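Dally-like, isoform A (Drosophila melanogaster, PDB 6XTZ) is a cell-surface glypican that binds Wnt and Hedgehog proteins and shields the Wnt palmitoleate so that signalling can act at a distance. Local coordinates at residues 37-42 and 229-234; 60-65 and 220-225. The protein carries 5 engineered substitutions. One frame throughout, in Å; residues are numbered along the deposited sequence.

Interaction 1. Residues 37-42 and 229-234; sequences LRYCES and ALTKMQ
The Tyr39 ring is held between its own neighbour and a helix: Arg38 CB sits over the centre of one face, 3.9 Å above the plane, while the hydroxyl of Thr231 approaches from the other side at a slant, belonging neither to the face proper nor to the edge. Arg38 also reaches back along the ring, and Tyr39 OH stands over the centre of one face of its guanidinium, 3.7 Å from that plane. A tyrosine suits, giving Arg38 a flat face and Thr231 its root. The closest approach to the helix is at the root of the tyrosine, where Thr231 OG1 lies 3.1 Å from Tyr39 CB, a snug fit. Threonine suits this place because it keeps its polar atom occupied: with OG1 between the backbone N and the carbonyl carbon (chi1 65°), the hydroxyl turns back onto its own helix and hydrogen-bonds to Gly228 O, so the tyrosine need supply no polar partner. The aliphatic base of Lys232 lies beside the loop backbone, its CB 4.3 Å from Tyr39 O, and its extended chain carries the amine away. From the start of helix 51-110, the Glu54 carboxylate accepts the backbone N-H groups of Arg38, Tyr39 and Cys40, and Cys40 is joined to Cys236. A loop pinned covalently beside a short helix in this way is characteristic of the disulfide-rich, cysteine-rich lobe of the glypican core.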
loop_
_atom_site.group_PDB
_atom_site.type_symbol
_atom_site.label_atom_id
_atom_site.label_comp_id
_atom_site.label_asym_id
_atom_site.label_seq_id
_atom_site.Cartn_x
_atom_site.Cartn_y
_atom_site.Cartn_z
ATOM N N LEU A 37 31.283 -18.794 26.238
ATOM C CA LEU A 37 30.298 -18.598 25.185
ATOM C C LEU A 37 29.380 -17.432 25.530
ATOM O O LEU A 37 28.934 -17.283 26.671
ATOM C CB LEU A 37 29.480 -19.870 24.959
ATOM C CG LEU A 37 30.251 -21.070 24.399
ATOM C CD1 LEU A 37 29.294 -22.172 23.964
ATOM C CD2 LEU A 37 31.157 -20.649 23.249
ATOM N N ARG A 38 29.110 -16.598 24.526
ATOM C CA ARG A 38 28.298 -15.397 24.688
ATOM C C ARG A 38 26.805 -15.667 24.588
ATOM O O ARG A 38 26.018 -15.015 25.284
ATOM C CB ARG A 38 28.685 -14.353 23.638
ATOM C CG ARG A 38 30.091 -13.806 23.788
ATOM C CD ARG A 38 30.374 -12.734 22.748
ATOM N NE ARG A 38 30.534 -13.289 21.408
ATOM C CZ ARG A 38 30.831 -12.565 20.334
ATOM N NH1 ARG A 38 30.997 -11.255 20.442
ATOM N NH2 ARG A 38 30.965 -13.151 19.151
ATOM N N TYR A 39 26.396 -16.602 23.736
ATOM C CA TYR A 39 24.984 -16.826 23.461
ATOM C C TYR A 39 24.514 -18.205 23.894
ATOM O O TYR A 39 23.455 -18.322 24.521
ATOM C CB TYR A 39 24.702 -16.622 21.966
ATOM C CG TYR A 39 25.362 -15.389 21.394
ATOM C CD1 TYR A 39 25.089 -14.128 21.911
ATOM C CD2 TYR A 39 26.254 -15.482 20.334
ATOM C CE1 TYR A 39 25.689 -12.997 21.393
ATOM C CE2 TYR A 39 26.858 -14.356 19.808
ATOM C CZ TYR A 39 26.572 -13.117 20.342
ATOM O OH TYR A 39 27.170 -11.994 19.822
ATOM N N CYS A 40 25.265 -19.255 23.576
ATOM C CA CYS A 40 24.904 -20.579 24.052
ATOM C C CYS A 40 25.197 -20.702 25.542
ATOM O O CYS A 40 25.923 -19.897 26.133
ATOM C CB CYS A 40 25.662 -21.663 23.285
ATOM S SG CYS A 40 25.556 -21.541 21.488
ATOM N N GLU A 41 24.618 -21.730 26.153
ATOM C CA GLU A 41 24.918 -22.042 27.541
ATOM C C GLU A 41 26.272 -22.732 27.639
ATOM O O GLU A 41 26.615 -23.581 26.812
ATOM C CB GLU A 41 23.829 -22.933 28.143
ATOM C CG GLU A 41 24.021 -23.215 29.627
ATOM C CD GLU A 41 22.941 -24.114 30.200
ATOM O OE1 GLU A 41 22.161 -24.687 29.411
ATOM O OE2 GLU A 41 22.872 -24.246 31.442
ATOM N N SER A 42 27.047 -22.351 28.656
ATOM C CA SER A 42 28.339 -22.962 28.957
ATOM C C SER A 42 28.251 -23.577 30.348
ATOM O O SER A 42 28.694 -22.971 31.335
ATOM C CB SER A 42 29.474 -21.945 28.878
ATOM O OG SER A 42 29.815 -21.667 27.535
ATOM N N ALA A 229 19.474 -14.068 20.626
ATOM C CA ALA A 229 18.335 -14.980 20.602
ATOM C C ALA A 229 18.317 -15.829 19.339
ATOM O O ALA A 229 17.853 -16.974 19.370
ATOM C CB ALA A 229 17.031 -14.194 20.727
ATOM N N LEU A 230 18.821 -15.290 18.227
ATOM C CA LEU A 230 18.797 -16.021 16.965
ATOM C C LEU A 230 19.742 -17.217 16.996
ATOM O O LEU A 230 19.407 -18.294 16.490
ATOM C CB LEU A 230 19.157 -15.075 15.820
ATOM C CG LEU A 230 18.856 -15.507 14.387
ATOM C CD1 LEU A 230 17.366 -15.739 14.212
ATOM C CD2 LEU A 230 19.351 -14.451 13.414
ATOM N N THR A 231 20.923 -17.048 17.588
ATOM C CA THR A 231 21.899 -18.132 17.620
ATOM C C THR A 231 21.522 -19.198 18.639
ATOM O O THR A 231 21.723 -20.393 18.391
ATOM C CB THR A 231 23.283 -17.574 17.927
ATOM O OG1 THR A 231 23.285 -17.022 19.246
ATOM C CG2 THR A 231 23.615 -16.485 16.948
ATOM N N LYS A 232 20.985 -18.787 19.791
ATOM C CA LYS A 232 20.495 -19.757 20.764
ATOM C C LYS A 232 19.394 -20.623 20.171
ATOM O O LYS A 232 19.280 -21.807 20.511
ATOM C CB LYS A 232 19.996 -19.037 22.019
ATOM C CG LYS A 232 19.584 -19.963 23.153
ATOM C CD LYS A 232 19.057 -19.172 24.340
ATOM C CE LYS A 232 18.603 -20.089 25.461
ATOM N NZ LYS A 232 18.051 -19.328 26.615
ATOM N N MET A 233 18.591 -20.060 19.266
ATOM C CA MET A 233 17.500 -20.809 18.659
ATOM C C MET A 233 18.003 -21.733 17.558
ATOM O O MET A 233 17.619 -22.906 17.501
ATOM C CB MET A 233 16.446 -19.840 18.112
ATOM C CG MET A 233 15.225 -20.498 17.485
ATOM S SD MET A 233 15.400 -20.826 15.722
ATOM C CE MET A 233 15.753 -19.182 15.100
ATOM N N GLN A 234 18.871 -21.228 16.682
ATOM C CA GLN A 234 19.190 -21.943 15.452
ATOM C C GLN A 234 20.427 -22.831 15.568
ATOM O O GLN A 234 20.465 -23.911 14.966
ATOM C CB GLN A 234 19.374 -20.943 14.304
ATOM C CG GLN A 234 19.686 -21.581 12.956
ATOM C CD GLN A 234 19.788 -20.570 11.830
ATOM O OE1 GLN A 234 19.439 -19.401 11.995
ATOM N NE2 GLN A 234 20.272 -21.018 10.677
#

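Interaction 2. Residues 60-65 and 220-225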
loop_
_atom_site.group_PDB
_atom_site.type_symbol
_atom_site.label_atom_id
_atom_site.label_comp_id
_atom_site.label_asym_id
_atom_site.label_seq_id
_atom_site.Cartn_x
_atom_site.Cartn_y
_atom_site.Cartn_z
ATOM N N GLN A 60 26.532 -15.873 10.710
ATOM C CA GLN A 60 25.813 -16.604 9.671
ATOM C C GLN A 60 24.305 -16.477 9.845
ATOM O O GLN A 60 23.576 -16.286 8.865
ATOM C CB GLN A 60 26.233 -18.073 9.678
ATOM C CG GLN A 60 25.427 -18.955 8.740
ATOM C CD GLN A 60 25.832 -20.413 8.820
ATOM O OE1 GLN A 60 26.971 -20.738 9.161
ATOM N NE2 GLN A 60 24.896 -21.304 8.510
ATOM N N SER A 61 23.817 -16.578 11.085
ATOM C CA SER A 61 22.381 -16.475 11.328
ATOM C C SER A 61 21.863 -15.073 11.036
ATOM O O SER A 61 20.766 -14.913 10.487
ATOM C CB SER A 61 22.056 -16.865 12.769
ATOM O OG SER A 61 21.905 -18.265 12.893
ATOM N N ARG A 62 22.629 -14.046 11.408
ATOM C CA ARG A 62 22.194 -12.679 11.154
ATOM C C ARG A 62 22.156 -12.382 9.660
ATOM O O ARG A 62 21.257 -11.678 9.185
ATOM C CB ARG A 62 23.106 -11.693 11.884
ATOM C CG ARG A 62 22.712 -10.239 11.691
ATOM C CD ARG A 62 23.541 -9.304 12.554
ATOM N NE ARG A 62 23.184 -7.907 12.318
ATOM C CZ ARG A 62 23.699 -6.880 12.983
ATOM N NH1 ARG A 62 24.598 -7.086 13.935
ATOM N NH2 ARG A 62 23.316 -5.643 12.697
ATOM N N GLN A 63 23.111 -12.924 8.899
ATOM C CA GLN A 63 23.119 -12.695 7.458
ATOM C C GLN A 63 22.022 -13.484 6.753
ATOM O O GLN A 63 21.486 -13.021 5.741
ATOM C CB GLN A 63 24.485 -13.048 6.872
ATOM C CG GLN A 63 25.592 -12.089 7.277
ATOM C CD GLN A 63 26.942 -12.481 6.709
ATOM O OE1 GLN A 63 27.047 -13.406 5.902
ATOM N NE2 GLN A 63 27.986 -11.776 7.130
ATOM N N GLN A 64 21.677 -14.669 7.264
ATOM C CA GLN A 64 20.604 -15.445 6.649
ATOM C C GLN A 64 19.248 -14.786 6.870
ATOM O O GLN A 64 18.412 -14.757 5.961
ATOM C CB GLN A 64 20.602 -16.874 7.191
ATOM C CG GLN A 64 21.737 -17.740 6.663
ATOM C CD GLN A 64 21.700 -19.153 7.217
ATOM O OE1 GLN A 64 20.874 -19.477 8.070
ATOM N NE2 GLN A 64 22.599 -20.002 6.733
ATOM N N LEU A 65 19.011 -14.252 8.071
ATOM C CA LEU A 65 17.744 -13.576 8.332
ATOM C C LEU A 65 17.650 -12.272 7.551
ATOM O O LEU A 65 16.606 -11.969 6.963
ATOM C CB LEU A 65 17.574 -13.323 9.830
ATOM C CG LEU A 65 16.305 -12.566 10.238
ATOM C CD1 LEU A 65 15.066 -13.230 9.656
ATOM C CD2 LEU A 65 16.191 -12.461 11.753
ATOM N N VAL A 220 16.570 -0.741 8.077
ATOM C CA VAL A 220 16.615 -1.043 9.504
ATOM C C VAL A 220 17.417 -2.322 9.706
ATOM O O VAL A 220 17.015 -3.398 9.248
ATOM C CB VAL A 220 15.202 -1.179 10.090
ATOM C CG1 VAL A 220 15.269 -1.307 11.604
ATOM C CG2 VAL A 220 14.345 0.011 9.687
ATOM N N ARG A 221 18.546 -2.206 10.397
ATOM C CA ARG A 221 19.404 -3.346 10.675
ATOM C C ARG A 221 18.968 -4.045 11.956
ATOM O O ARG A 221 18.397 -3.430 12.861
ATOM C CB ARG A 221 20.864 -2.907 10.801
ATOM C CG ARG A 221 21.429 -2.242 9.559
ATOM C CD ARG A 221 22.858 -1.776 9.793
ATOM N NE ARG A 221 23.443 -1.168 8.602
ATOM C CZ ARG A 221 23.360 0.125 8.306
ATOM N NH1 ARG A 221 23.925 0.591 7.200
ATOM N NH2 ARG A 221 22.712 0.953 9.114
ATOM N N LEU A 222 19.240 -5.344 12.021
ATOM C CA LEU A 222 19.000 -6.093 13.244
ATOM C C LEU A 222 19.940 -5.613 14.345
ATOM O O LEU A 222 21.067 -5.185 14.084
ATOM C CB LEU A 222 19.193 -7.589 12.997
ATOM C CG LEU A 222 18.314 -8.183 11.895
ATOM C CD1 LEU A 222 18.604 -9.666 11.709
ATOM C CD2 LEU A 222 16.846 -7.959 12.206
ATOM N N ASN A 223 19.463 -5.671 15.584
ATOM C CA ASN A 223 20.242 -5.216 16.726
ATOM C C ASN A 223 20.958 -6.387 17.393
ATOM O O ASN A 223 20.737 -7.556 17.067
ATOM C CB ASN A 223 19.351 -4.475 17.732
ATOM C CG ASN A 223 18.160 -5.299 18.189
ATOM O OD1 ASN A 223 18.261 -6.508 18.402
ATOM N ND2 ASN A 223 17.019 -4.641 18.345
ATOM N N ALA A 224 21.827 -6.050 18.349
ATOM C CA ALA A 224 22.621 -7.066 19.033
ATOM C C ALA A 224 21.751 -8.035 19.822
ATOM O O ALA A 224 22.083 -9.223 19.919
ATOM C CB ALA A 224 23.642 -6.401 19.953
ATOM N N ASP A 225 20.639 -7.558 20.388
ATOM C CA ASP A 225 19.757 -8.452 21.131
ATOM C C ASP A 225 19.155 -9.521 20.230
ATOM O O ASP A 225 18.874 -10.635 20.690
ATOM C CB ASP A 225 18.650 -7.658 21.824
ATOM C CG ASP A 225 19.168 -6.825 22.982
ATOM O OD1 ASP A 225 20.388 -6.864 23.250
ATOM O OD2 ASP A 225 18.355 -6.133 23.628
#
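The side chains of Arg62 and Leu222 run side by side, pointing opposite ways. The arginine takes an almost fully stretched form, with CG anti to the backbone N (chi1 -179°) and the chain extended through NE, which carries the guanidinium from the helix surface to the backbone of the opposing loop. There Leu222 O stands over one face of the planar group, 2.7 Å from Arg62 NH2; because the oxygen is above the plane and the N-H bonds run within it, the angle is too poor for a hydrogen bond, and any attraction is probably electrostatic. Arg221 CB lies near the same plane, at the edge, while the rest of Arg221 leads off, leaving its NE 6.1 Å from Arg62 NH2. Arg62 NE has Glu66 as a long, weak ion partner, and the same carboxylate weakly accepts Leu222 N.

Leucine suits the buried centre of the contact. With CG anti to its carbonyl carbon (chi1 -57°) and CD1 extended beyond it (chi2 179°), Leu222 brings CD1 against Leu65 CD2, 3.7 Å away; the two side chains cross at about a right angle. Arg62 CG borders the same patch, 4.1 Å from Leu222 CD1. With the long chain of Arg62 cut back to an alanine here, one flank of Leu222 is likely to be uncovered, and Leu222 O and Glu66 to be left without the nearby positive charge. Next in the chain, Asn223 turns away and bonds through OD1 to Cys226 N. Asn223 is a classic N-cap, and the leucine just before it packs the lead-in to helix 224-234 on the long helix 51-110 of the elongated, all-helical glypican core.

In the fold
From the N terminus, the chain passes through loop 37-42 and enters the long helix 51-110, which carries 60-65. Some 150 mostly helical residues later it returns at 220-225, closing interaction 2, and one turn further along the same helix, 229-234 closes interaction 1. Interaction 2 is therefore nested within the loop of interaction 1. Their centres lie about 14 Å apart, and both use helix 224-234. They also meet directly: Gln234 NE2 probably hydrogen-bonds to Gln64 OE1 and its OE1, weakly, to Ser61 OG, while Leu230 packs on the backbone of the same helical turns. Together they set helix 224-234 between the N-terminal loop and helix 51-110, far along the molecule from the palmitoleoyl-serine pocket.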